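Local atomic coordinates of 16 kDa beta-galactoside-binding lectin (Gallus gallus, PDB entry 1QMJ), a protein that binds beta-galactosides, lactose among them, as a homodimeric galectin, and may take part in regulating differentiation. Residues C15-G20 / E85-F90; S24-F29 / E121-V126; V33-S38 / M112-Y117; D75-Q80 / V99-F104. All coordinates share one frame; numbering follows the deposited sequence.

From the N terminus the chain lays down residues 15-20, 24-29 and 33-38 in quick succession, and their partners come much later. After residues 75-80, the first loop to close is that of interaction 1, at 85-90; interaction 4 then closes at 99-104, interaction 3 at 112-117 and interaction 2 at 121-126. Interactions 2, 3 and 4 thus enclose one another, with 4 innermost, while interaction 1 crosses all three. Interaction 1 joins neighbouring strands of the five-stranded sheet. Interaction 2 links the two sheets. Interaction 3 joins the corner after strand 29-33 to the start of strand 117-122, and interaction 4 the loop before strand 83-90 to the turn before strand 103-107.

Interaction 1: C15-G20 / E85-F90; sequences CVKVKG and EICISF. With BME (beta-mercaptoethanol), chain D; BME (beta-mercaptoethanol), chain C.
Val16 and Val18 face Ile88 and Ile86 in two hydrogen-bonded pairs, the firmly knit part of the contact between antiparallel strands 16-20 and 85-90. Val18 N donates to Ile86 O at 2.8 Å and Ile86 N to Val18 O at 2.7 Å, both almost straight (172° and 177°). Val16 and Ile88 exchange a second such pair of bonds. The same carbonyl oxygens also accept CA-H...O contacts, the shortest from Lys17 CA to Ile86 O at 3.2 Å. The valines and isoleucines all turn to one side of the sheet and lie side by side, buried against Val10, Val31, Val33 and Phe124. The other side is polar and more loosely filled. There Glu85, with CG anti to its backbone N (chi1 -179°), swings OE2 between two lysine stems, 3.4 Å from both Lys17 CD and Lys19 CD. The charges stop short of a salt bridge, Lys17 NZ lying 4.2 Å from Glu85 OE2. Lys17 CG also touches Cys87 SG at 3.4 Å. Cys15 and Cys87 each form a disulfide with beta-mercaptoethanol, probably from the crystallisation liquor. Ser89 OG donates to the hydroxyl of the one on Cys15, while the one on Cys87 donates to Glu85 O. Such an apolar inner row backed by a polar outer row is typical of the galectin beta sandwich.

Interaction 2: S24-F29 / E121-V126; sequences SDAKGF and EGDFKV
Asp123 grips the 24-29 loop with both side chain and backbone. Its OD2 accepts from Lys27 N at 2.9 Å, a nearly straight bond (170°) that arrives on the anti side of the carboxylate, somewhat out of its plane, and its N donates to Gly28 O at 3.1 Å. The aspartate CB meanwhile rests on Ala26 CB at 3.6 Å. One step further on, Phe29 and Phe124 form an offset stack, with ring centroids 4.8 Å apart and planes at 21°; Phe124 CD1 sits over the face of the Phe29 ring. At the backbone end of the rings Phe29 CB and Phe124 CB meet at 3.7 Å. Phe29 CB also packs on Glu121 O at 3.3 Å. Asp123 is the centre of an inverse gamma turn and has a backbone bond to Leu23. Outside this shell, Ile22 packs on both rings. The contact pins the loop between strands 16-22 and 29-33 to the turn where strand 117-122 of one sheet passes into 124-131 of the other, and the stack lies between the two sheets of the galectin sandwich. The carboxylate serves the main-chain N-H of Lys27 and not that residue's own ammonium group, whose NZ is 6.9 Å from Asp123 OD2; the N-H probably steadies the negative charge.

Interaction 3: V33-S38 / M112-Y117; sequences VGKDSS and MEKIQY
Gly34 O receives two consecutive N-H groups, those of Gln116 and Tyr117, each at 3.0 Å, which marks a classic beta bulge. The two donors use the oxygen differently: Gln116 N comes almost end-on to the carbonyl (C=O...N angle 165°), whereas Tyr117 N stands above its plane and its bond is bent, 132° at the hydrogen. Gly34 N returns a bond to Tyr117 O. Over the glycine, Met112 SD touches Gly34 CA at 3.7 Å. Lys35 starts away from the other segment, but a bend in its chain (chi2 -50°) brings it back past Met112, and NZ bonds to Lys114 O at 3.0 Å from well above the carbonyl plane. A weak second bond runs from Lys35 NZ to Gln116 OE1. The Tyr117 ring lies flat beneath the peptide joining Asp36 and Ser37, with Ser37 N 3.7 Å above the ring plane over its centre; the hydroxyl end reaches Ser37 CB. That loop is itself shaped by an Asx turn, Ser38 N donating to Asp36 OD1. On the buried side Val33 CB meets Ile115 CD1 at 3.8 Å. The contact therefore sits where strand 29-33 leaves the sheet and its neighbour 117-122 enters it: Tyr117 continues onto Val4 and Thr6 of strand 4-6, Met112 and Ile115 lean on strand 39-47, and Ile115 reaches Phe90 of strand 83-90 in the facing sheet.

Interaction 4: D75-Q80 / V99-F104; sequences DFPFQQ and VPEVEF
Pro77 is the bump of this contact, and Val99, Glu101, Val102 and Phe104 form the hollow that takes it. The ring enters with CG foremost, pressed against Val102 CG2 at 3.4 Å, tighter than usual for two carbons. On one flank Pro77 CG also meets Val99 CG2 at 3.9 Å; on another, Pro77 CD abuts the edge of the Phe104 ring, 3.6 Å from CZ. Glu101 closes over the remaining flank: bent at chi2 (97°), it lays its carboxylate against the proline, with CD 3.5 Å from Pro77 CB. This leaves Glu101 OE2 close to Pro77 O, two acceptors at 3.0 Å that are not hydrogen-bonded to each other. Valine branches divide the work. Val99 turns CG2 to the proline and CG1 to the far end of Phe78, 3.7 Å from CZ, while Val102 uses both methyls to brush Asp75 CB. Phe104, with CG anti to its carbonyl carbon (chi1 -66°), points its edge at the bend from Asp75 to Pro77, and the part that meets the proline also meets Asp75 O, 3.5 Å from CE1. Val99 N bonds to Val102 O across the turn between strands 94-98 and 103-107, which probably helps hold the hollow's form. Behind it, Phe78 and Phe104 both pack on Phe44 and Val57 of the facing sheet. Phe104 also lies close to Lys73, part of the predicted galactoside site. The fit is at the margin of the galectin beta sandwich, where a loop from one sheet closes on the turn 99-102 of the other, its inner end in the core.

Interaction 1: C15-G20 / E85-F90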
# COMPACT_ATOMS: atom_id res chain seq x y z
N CYS A 15 2.36 10.57 -9.32
CA CYS A 15 0.98 10.60 -8.85
C CYS A 15 0.66 9.36 -8.00
O CYS A 15 1.02 8.23 -8.36
CB CYS A 15 0.04 10.63 -10.06
SG CYS A 15 -1.76 10.43 -9.62
N VAL A 16 0.01 9.63 -6.88
CA VAL A 16 -0.43 8.60 -5.93
C VAL A 16 -1.95 8.58 -5.93
O VAL A 16 -2.60 9.57 -5.56
CB VAL A 16 0.08 8.91 -4.52
CG1 VAL A 16 -0.49 7.95 -3.47
CG2 VAL A 16 1.60 8.81 -4.39
N LYS A 17 -2.50 7.47 -6.33
CA LYS A 17 -3.95 7.31 -6.40
C LYS A 17 -4.46 6.32 -5.36
O LYS A 17 -4.01 5.18 -5.29
CB LYS A 17 -4.37 6.79 -7.77
CG LYS A 17 -4.00 7.72 -8.92
CD LYS A 17 -4.54 7.22 -10.26
CE LYS A 17 -4.48 8.27 -11.36
NZ LYS A 17 -5.44 8.01 -12.44
N VAL A 18 -5.40 6.81 -4.59
CA VAL A 18 -6.06 6.02 -3.56
C VAL A 18 -7.52 5.85 -3.93
O VAL A 18 -8.28 6.82 -4.00
CB VAL A 18 -5.98 6.72 -2.19
CG1 VAL A 18 -6.72 5.95 -1.10
CG2 VAL A 18 -4.55 6.88 -1.68
N LYS A 19 -7.88 4.61 -4.17
CA LYS A 19 -9.25 4.24 -4.53
C LYS A 19 -9.89 3.53 -3.34
O LYS A 19 -9.24 2.74 -2.66
CB LYS A 19 -9.26 3.30 -5.73
CG LYS A 19 -8.42 3.80 -6.90
CD LYS A 19 -8.47 2.87 -8.12
CE LYS A 19 -9.81 2.94 -8.86
NZ LYS A 19 -10.92 2.31 -8.13
N GLY A 20 -11.14 3.84 -3.12
CA GLY A 20 -11.88 3.23 -2.01
C GLY A 20 -13.34 3.65 -2.04
O GLY A 20 -13.82 4.24 -3.02
N GLU A 85 -11.92 7.99 -6.04
CA GLU A 85 -10.48 7.87 -6.32
C GLU A 85 -9.84 9.24 -6.07
O GLU A 85 -10.22 10.25 -6.68
CB GLU A 85 -10.24 7.46 -7.79
CG GLU A 85 -8.74 7.30 -8.11
CD GLU A 85 -8.47 6.72 -9.50
OE1 GLU A 85 -9.11 7.16 -10.52
OE2 GLU A 85 -7.59 5.78 -9.65
N ILE A 86 -8.88 9.23 -5.18
CA ILE A 86 -8.16 10.44 -4.78
C ILE A 86 -6.73 10.40 -5.33
O ILE A 86 -5.96 9.47 -5.05
CB ILE A 86 -8.13 10.52 -3.25
CG1 ILE A 86 -9.54 10.59 -2.65
CG2 ILE A 86 -7.39 11.74 -2.73
CD1 ILE A 86 -9.60 10.11 -1.20
N CYS A 87 -6.41 11.42 -6.11
CA CYS A 87 -5.09 11.56 -6.74
C CYS A 87 -4.30 12.68 -6.06
O CYS A 87 -4.79 13.81 -5.93
CB CYS A 87 -5.25 11.87 -8.22
SG CYS A 87 -6.03 10.48 -9.17
N ILE A 88 -3.10 12.32 -5.65
CA ILE A 88 -2.20 13.23 -4.96
C ILE A 88 -0.84 13.35 -5.67
O ILE A 88 -0.23 12.34 -6.03
CB ILE A 88 -1.95 12.73 -3.53
CG1 ILE A 88 -3.22 12.72 -2.68
CG2 ILE A 88 -0.93 13.57 -2.77
CD1 ILE A 88 -3.09 11.88 -1.41
N SER A 89 -0.45 14.59 -5.83
CA SER A 89 0.82 14.98 -6.44
C SER A 89 1.28 16.25 -5.75
O SER A 89 0.51 16.90 -5.03
CB SER A 89 0.65 15.21 -7.95
OG SER A 89 -0.36 16.18 -8.18
N PHE A 90 2.52 16.61 -5.96
CA PHE A 90 3.07 17.81 -5.33
C PHE A 90 4.36 18.24 -6.01
O PHE A 90 4.89 17.54 -6.88
CB PHE A 90 3.38 17.52 -3.85
CG PHE A 90 4.68 16.73 -3.65
CD1 PHE A 90 4.73 15.36 -3.96
CD2 PHE A 90 5.82 17.37 -3.15
CE1 PHE A 90 5.92 14.65 -3.78
CE2 PHE A 90 7.01 16.65 -2.98
CZ PHE A 90 7.06 15.29 -3.29
C1 BME D . -1.93 13.80 -11.53
C2 BME D . -3.01 12.94 -10.83
O1 BME D . -1.25 14.58 -10.57
S2 BME D . -2.41 12.30 -9.24
C1 BME C . -9.42 12.08 -9.87
C2 BME C . -8.64 10.96 -10.57
O1 BME C . -10.48 11.52 -9.14
S2 BME C . -6.88 11.38 -10.72

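Interaction 2: S24-F29 / E121-V126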
# COMPACT_ATOMS: atom_id res chain seq x y z
N SER A 24 -21.25 4.29 4.38
CA SER A 24 -22.62 4.85 4.34
C SER A 24 -23.04 5.51 5.67
O SER A 24 -24.23 5.75 5.92
CB SER A 24 -23.62 3.74 4.03
OG SER A 24 -23.42 3.27 2.71
N ASP A 25 -22.07 5.79 6.51
CA ASP A 25 -22.31 6.44 7.82
C ASP A 25 -21.02 7.07 8.31
O ASP A 25 -20.78 7.18 9.52
CB ASP A 25 -22.78 5.40 8.84
CG ASP A 25 -22.03 4.08 8.73
OD1 ASP A 25 -22.30 3.27 7.76
OD2 ASP A 25 -21.14 3.77 9.60
N ALA A 26 -20.25 7.48 7.34
CA ALA A 26 -18.95 8.10 7.56
C ALA A 26 -19.07 9.44 8.27
O ALA A 26 -19.86 10.32 7.87
CB ALA A 26 -18.26 8.34 6.21
N LYS A 27 -18.28 9.55 9.32
CA LYS A 27 -18.16 10.77 10.12
C LYS A 27 -17.24 11.70 9.37
O LYS A 27 -17.37 12.93 9.42
CB LYS A 27 -17.53 10.47 11.48
CG LYS A 27 -18.49 9.94 12.54
CD LYS A 27 -17.78 9.81 13.89
CE LYS A 27 -18.69 9.43 15.04
NZ LYS A 27 -17.99 9.43 16.34
N GLY A 28 -16.33 11.01 8.70
CA GLY A 28 -15.28 11.59 7.87
C GLY A 28 -14.12 10.59 7.81
O GLY A 28 -14.12 9.56 8.50
N PHE A 29 -13.17 10.93 6.99
CA PHE A 29 -11.95 10.13 6.82
C PHE A 29 -10.81 11.08 6.53
O PHE A 29 -11.04 12.28 6.32
CB PHE A 29 -12.12 9.12 5.67
CG PHE A 29 -12.29 9.77 4.30
CD1 PHE A 29 -13.56 10.18 3.89
CD2 PHE A 29 -11.19 9.93 3.46
CE1 PHE A 29 -13.72 10.78 2.64
CE2 PHE A 29 -11.35 10.53 2.20
CZ PHE A 29 -12.62 10.95 1.79
N GLU A 121 -7.07 6.82 7.13
CA GLU A 121 -7.79 6.56 8.38
C GLU A 121 -9.25 7.03 8.31
O GLU A 121 -9.66 7.72 7.38
CB GLU A 121 -7.07 7.20 9.57
CG GLU A 121 -6.90 8.71 9.48
CD GLU A 121 -6.11 9.29 10.64
OE1 GLU A 121 -4.98 8.81 10.90
OE2 GLU A 121 -6.61 10.24 11.29
N GLY A 122 -10.02 6.62 9.31
CA GLY A 122 -11.42 6.99 9.36
C GLY A 122 -12.33 6.03 8.64
O GLY A 122 -12.00 4.86 8.41
N ASP A 123 -13.50 6.54 8.26
CA ASP A 123 -14.51 5.74 7.59
C ASP A 123 -14.35 5.68 6.09
O ASP A 123 -15.20 6.16 5.33
CB ASP A 123 -15.89 6.27 7.97
CG ASP A 123 -16.09 6.34 9.47
OD1 ASP A 123 -15.90 5.31 10.14
OD2 ASP A 123 -16.41 7.43 9.98
N PHE A 124 -13.24 5.07 5.66
CA PHE A 124 -12.94 4.90 4.25
C PHE A 124 -12.46 3.47 4.08
O PHE A 124 -11.73 2.94 4.92
CB PHE A 124 -11.84 5.88 3.81
CG PHE A 124 -11.66 5.98 2.31
CD1 PHE A 124 -12.63 6.59 1.52
CD2 PHE A 124 -10.50 5.51 1.71
CE1 PHE A 124 -12.45 6.72 0.14
CE2 PHE A 124 -10.31 5.64 0.33
CZ PHE A 124 -11.29 6.25 -0.45
N LYS A 125 -12.92 2.82 3.02
CA LYS A 125 -12.51 1.45 2.73
C LYS A 125 -11.62 1.48 1.49
O LYS A 125 -12.08 1.75 0.38
CB LYS A 125 -13.74 0.57 2.50
CG LYS A 125 -13.42 -0.90 2.38
CD LYS A 125 -14.58 -1.67 1.76
CE LYS A 125 -14.80 -1.28 0.30
NZ LYS A 125 -13.62 -1.60 -0.58
N VAL A 126 -10.33 1.26 1.70
CA VAL A 126 -9.35 1.25 0.62
C VAL A 126 -9.55 0.00 -0.24
O VAL A 126 -9.75 -1.11 0.26
CB VAL A 126 -7.90 1.27 1.17
CG1 VAL A 126 -6.89 1.39 0.03
CG2 VAL A 126 -7.72 2.42 2.14

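Interaction 3: V33-S38 / M112-Y117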
# COMPACT_ATOMS: atom_id res chain seq x y z
N VAL A 33 -0.08 12.14 4.12
CA VAL A 33 1.19 11.94 3.38
C VAL A 33 2.26 12.83 4.01
O VAL A 33 1.98 13.96 4.44
CB VAL A 33 1.04 12.32 1.89
CG1 VAL A 33 0.10 11.39 1.12
CG2 VAL A 33 0.50 13.73 1.68
N GLY A 34 3.47 12.32 4.07
CA GLY A 34 4.61 13.07 4.65
C GLY A 34 5.84 12.17 4.81
O GLY A 34 6.11 11.31 3.96
N LYS A 35 6.55 12.42 5.90
CA LYS A 35 7.78 11.69 6.26
C LYS A 35 7.43 10.53 7.20
O LYS A 35 7.90 9.40 7.02
CB LYS A 35 8.76 12.63 6.96
CG LYS A 35 9.52 13.52 5.97
CD LYS A 35 10.13 12.75 4.81
CE LYS A 35 10.76 13.66 3.75
NZ LYS A 35 11.19 12.93 2.54
N ASP A 36 6.61 10.86 8.18
CA ASP A 36 6.12 9.89 9.17
C ASP A 36 4.85 10.47 9.81
O ASP A 36 4.38 11.54 9.43
CB ASP A 36 7.18 9.59 10.24
CG ASP A 36 7.87 10.83 10.81
OD1 ASP A 36 7.16 11.79 11.29
OD2 ASP A 36 9.16 10.91 10.80
N SER A 37 4.33 9.74 10.77
CA SER A 37 3.08 10.11 11.46
C SER A 37 3.17 11.45 12.22
O SER A 37 2.15 12.09 12.52
CB SER A 37 2.70 9.03 12.49
OG SER A 37 3.85 8.58 13.18
N SER A 38 4.38 11.88 12.53
CA SER A 38 4.57 13.15 13.28
C SER A 38 4.81 14.34 12.34
O SER A 38 4.62 15.50 12.72
CB SER A 38 5.77 13.03 14.22
OG SER A 38 5.54 12.00 15.17
N MET A 112 8.92 19.92 1.85
CA MET A 112 9.27 18.52 1.65
C MET A 112 9.48 18.26 0.16
O MET A 112 8.79 18.85 -0.68
CB MET A 112 8.14 17.66 2.21
CG MET A 112 8.57 16.32 2.74
SD MET A 112 7.20 15.51 3.58
CE MET A 112 7.10 16.46 5.06
N GLU A 113 10.45 17.40 -0.17
CA GLU A 113 10.74 17.08 -1.57
C GLU A 113 10.42 15.65 -2.01
O GLU A 113 10.65 15.28 -3.17
CB GLU A 113 12.19 17.43 -1.93
CG GLU A 113 13.24 17.04 -0.89
CD GLU A 113 13.70 18.22 -0.05
OE1 GLU A 113 14.35 19.13 -0.62
OE2 GLU A 113 13.41 18.24 1.17
N LYS A 114 9.91 14.83 -1.09
CA LYS A 114 9.53 13.47 -1.42
C LYS A 114 8.62 12.93 -0.33
O LYS A 114 8.72 13.36 0.82
CB LYS A 114 10.77 12.56 -1.57
CG LYS A 114 11.17 11.82 -0.31
CD LYS A 114 12.32 10.85 -0.55
CE LYS A 114 13.62 11.59 -0.82
NZ LYS A 114 14.77 10.64 -0.95
N ILE A 115 7.71 12.05 -0.71
CA ILE A 115 6.79 11.44 0.25
C ILE A 115 7.26 10.02 0.54
O ILE A 115 7.50 9.23 -0.37
CB ILE A 115 5.34 11.41 -0.29
CG1 ILE A 115 4.74 12.82 -0.23
CG2 ILE A 115 4.48 10.42 0.50
CD1 ILE A 115 3.43 12.99 -1.00
N GLN A 116 7.39 9.69 1.82
CA GLN A 116 7.82 8.37 2.22
C GLN A 116 6.78 7.69 3.09
O GLN A 116 6.92 6.51 3.42
CB GLN A 116 9.12 8.46 3.00
CG GLN A 116 10.20 9.25 2.30
CD GLN A 116 11.46 9.36 3.13
OE1 GLN A 116 11.47 10.02 4.17
NE2 GLN A 116 12.52 8.70 2.69
N TYR A 117 5.73 8.42 3.43
CA TYR A 117 4.69 7.91 4.30
C TYR A 117 3.31 8.27 3.77
O TYR A 117 3.09 9.39 3.31
CB TYR A 117 4.90 8.52 5.70
CG TYR A 117 3.83 8.20 6.73
CD1 TYR A 117 2.69 9.00 6.86
CD2 TYR A 117 3.99 7.13 7.60
CE1 TYR A 117 1.73 8.74 7.84
CE2 TYR A 117 3.04 6.85 8.58
CZ TYR A 117 1.92 7.65 8.69
OH TYR A 117 0.98 7.37 9.66

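Interaction 4: D75-Q80 / V99-F104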
# COMPACT_ATOMS: atom_id res chain seq x y z
N ASP A 75 -15.56 23.79 -1.11
CA ASP A 75 -16.15 22.65 -1.86
C ASP A 75 -16.04 21.34 -1.07
O ASP A 75 -15.04 21.07 -0.40
CB ASP A 75 -15.42 22.46 -3.19
CG ASP A 75 -15.57 23.67 -4.11
OD1 ASP A 75 -16.69 23.87 -4.73
OD2 ASP A 75 -14.59 24.48 -4.27
N PHE A 76 -17.10 20.56 -1.20
CA PHE A 76 -17.22 19.24 -0.55
C PHE A 76 -17.89 18.26 -1.53
O PHE A 76 -19.06 17.90 -1.37
CB PHE A 76 -18.07 19.36 0.71
CG PHE A 76 -17.95 18.13 1.62
CD1 PHE A 76 -16.78 17.91 2.36
CD2 PHE A 76 -19.01 17.22 1.70
CE1 PHE A 76 -16.68 16.79 3.19
CE2 PHE A 76 -18.90 16.09 2.52
CZ PHE A 76 -17.74 15.88 3.27
N PRO A 77 -17.15 17.84 -2.58
CA PRO A 77 -17.65 16.89 -3.59
C PRO A 77 -17.83 15.47 -3.07
O PRO A 77 -17.73 14.50 -3.88
CB PRO A 77 -16.55 16.82 -4.61
CG PRO A 77 -15.41 17.70 -4.13
CD PRO A 77 -15.78 18.31 -2.82
N PHE A 78 -18.09 15.28 -1.79
CA PHE A 78 -18.23 13.89 -1.25
C PHE A 78 -19.60 13.62 -0.62
O PHE A 78 -20.25 14.52 -0.09
CB PHE A 78 -17.17 13.63 -0.17
CG PHE A 78 -15.73 13.91 -0.63
CD1 PHE A 78 -15.06 12.99 -1.45
CD2 PHE A 78 -15.09 15.09 -0.23
CE1 PHE A 78 -13.74 13.25 -1.87
CE2 PHE A 78 -13.77 15.35 -0.64
CZ PHE A 78 -13.10 14.43 -1.46
N GLN A 79 -19.96 12.35 -0.71
CA GLN A 79 -21.22 11.81 -0.16
C GLN A 79 -20.94 10.41 0.38
O GLN A 79 -20.12 9.66 -0.16
CB GLN A 79 -22.29 11.74 -1.26
CG GLN A 79 -22.72 13.12 -1.77
CD GLN A 79 -23.76 13.05 -2.89
OE1 GLN A 79 -23.74 12.13 -3.70
NE2 GLN A 79 -24.69 13.99 -2.98
N GLN A 80 -21.64 10.08 1.46
CA GLN A 80 -21.49 8.77 2.12
C GLN A 80 -21.97 7.65 1.18
O GLN A 80 -23.00 7.77 0.51
CB GLN A 80 -22.32 8.73 3.40
CG GLN A 80 -21.87 9.73 4.46
CD GLN A 80 -22.91 9.94 5.56
OE1 GLN A 80 -22.55 10.05 6.73
NE2 GLN A 80 -24.19 10.00 5.25
N VAL A 99 -10.01 14.97 -7.21
CA VAL A 99 -11.14 14.05 -7.19
C VAL A 99 -11.93 14.34 -8.45
O VAL A 99 -11.66 15.34 -9.14
CB VAL A 99 -12.01 14.27 -5.96
CG1 VAL A 99 -11.33 13.89 -4.65
CG2 VAL A 99 -12.45 15.73 -5.79
N PRO A 100 -12.68 13.54 -8.98
CA PRO A 100 -13.31 13.85 -10.27
C PRO A 100 -13.94 15.25 -10.47
O PRO A 100 -13.88 15.79 -11.58
CB PRO A 100 -14.34 12.72 -10.43
CG PRO A 100 -14.65 12.34 -9.00
CD PRO A 100 -13.29 12.35 -8.36
N GLU A 101 -14.49 15.84 -9.42
CA GLU A 101 -15.14 17.15 -9.54
C GLU A 101 -14.29 18.37 -9.21
O GLU A 101 -14.37 19.40 -9.89
CB GLU A 101 -16.40 17.19 -8.66
CG GLU A 101 -17.26 15.94 -8.70
CD GLU A 101 -16.99 14.99 -7.54
OE1 GLU A 101 -15.82 14.65 -7.28
OE2 GLU A 101 -17.98 14.58 -6.88
N VAL A 102 -13.49 18.27 -8.15
CA VAL A 102 -12.69 19.39 -7.70
C VAL A 102 -11.22 19.06 -7.47
O VAL A 102 -10.86 17.91 -7.19
CB VAL A 102 -13.24 19.94 -6.35
CG1 VAL A 102 -12.59 21.25 -6.00
CG2 VAL A 102 -14.74 20.08 -6.40
N GLU A 103 -10.37 20.07 -7.61
CA GLU A 103 -8.96 19.93 -7.34
C GLU A 103 -8.70 20.83 -6.14
O GLU A 103 -9.09 22.01 -6.13
CB GLU A 103 -8.11 20.40 -8.51
CG GLU A 103 -6.63 20.49 -8.18
CD GLU A 103 -5.79 20.98 -9.34
OE1 GLU A 103 -5.73 22.22 -9.56
OE2 GLU A 103 -5.19 20.13 -10.04
N PHE A 104 -8.13 20.25 -5.09
CA PHE A 104 -7.81 20.98 -3.88
C PHE A 104 -6.32 21.26 -3.90
O PHE A 104 -5.55 20.45 -4.41
CB PHE A 104 -8.17 20.14 -2.65
CG PHE A 104 -9.65 19.90 -2.49
CD1 PHE A 104 -10.49 20.91 -2.03
CD2 PHE A 104 -10.20 18.65 -2.80
CE1 PHE A 104 -11.86 20.69 -1.87
CE2 PHE A 104 -11.57 18.42 -2.64
CZ PHE A 104 -12.41 19.44 -2.17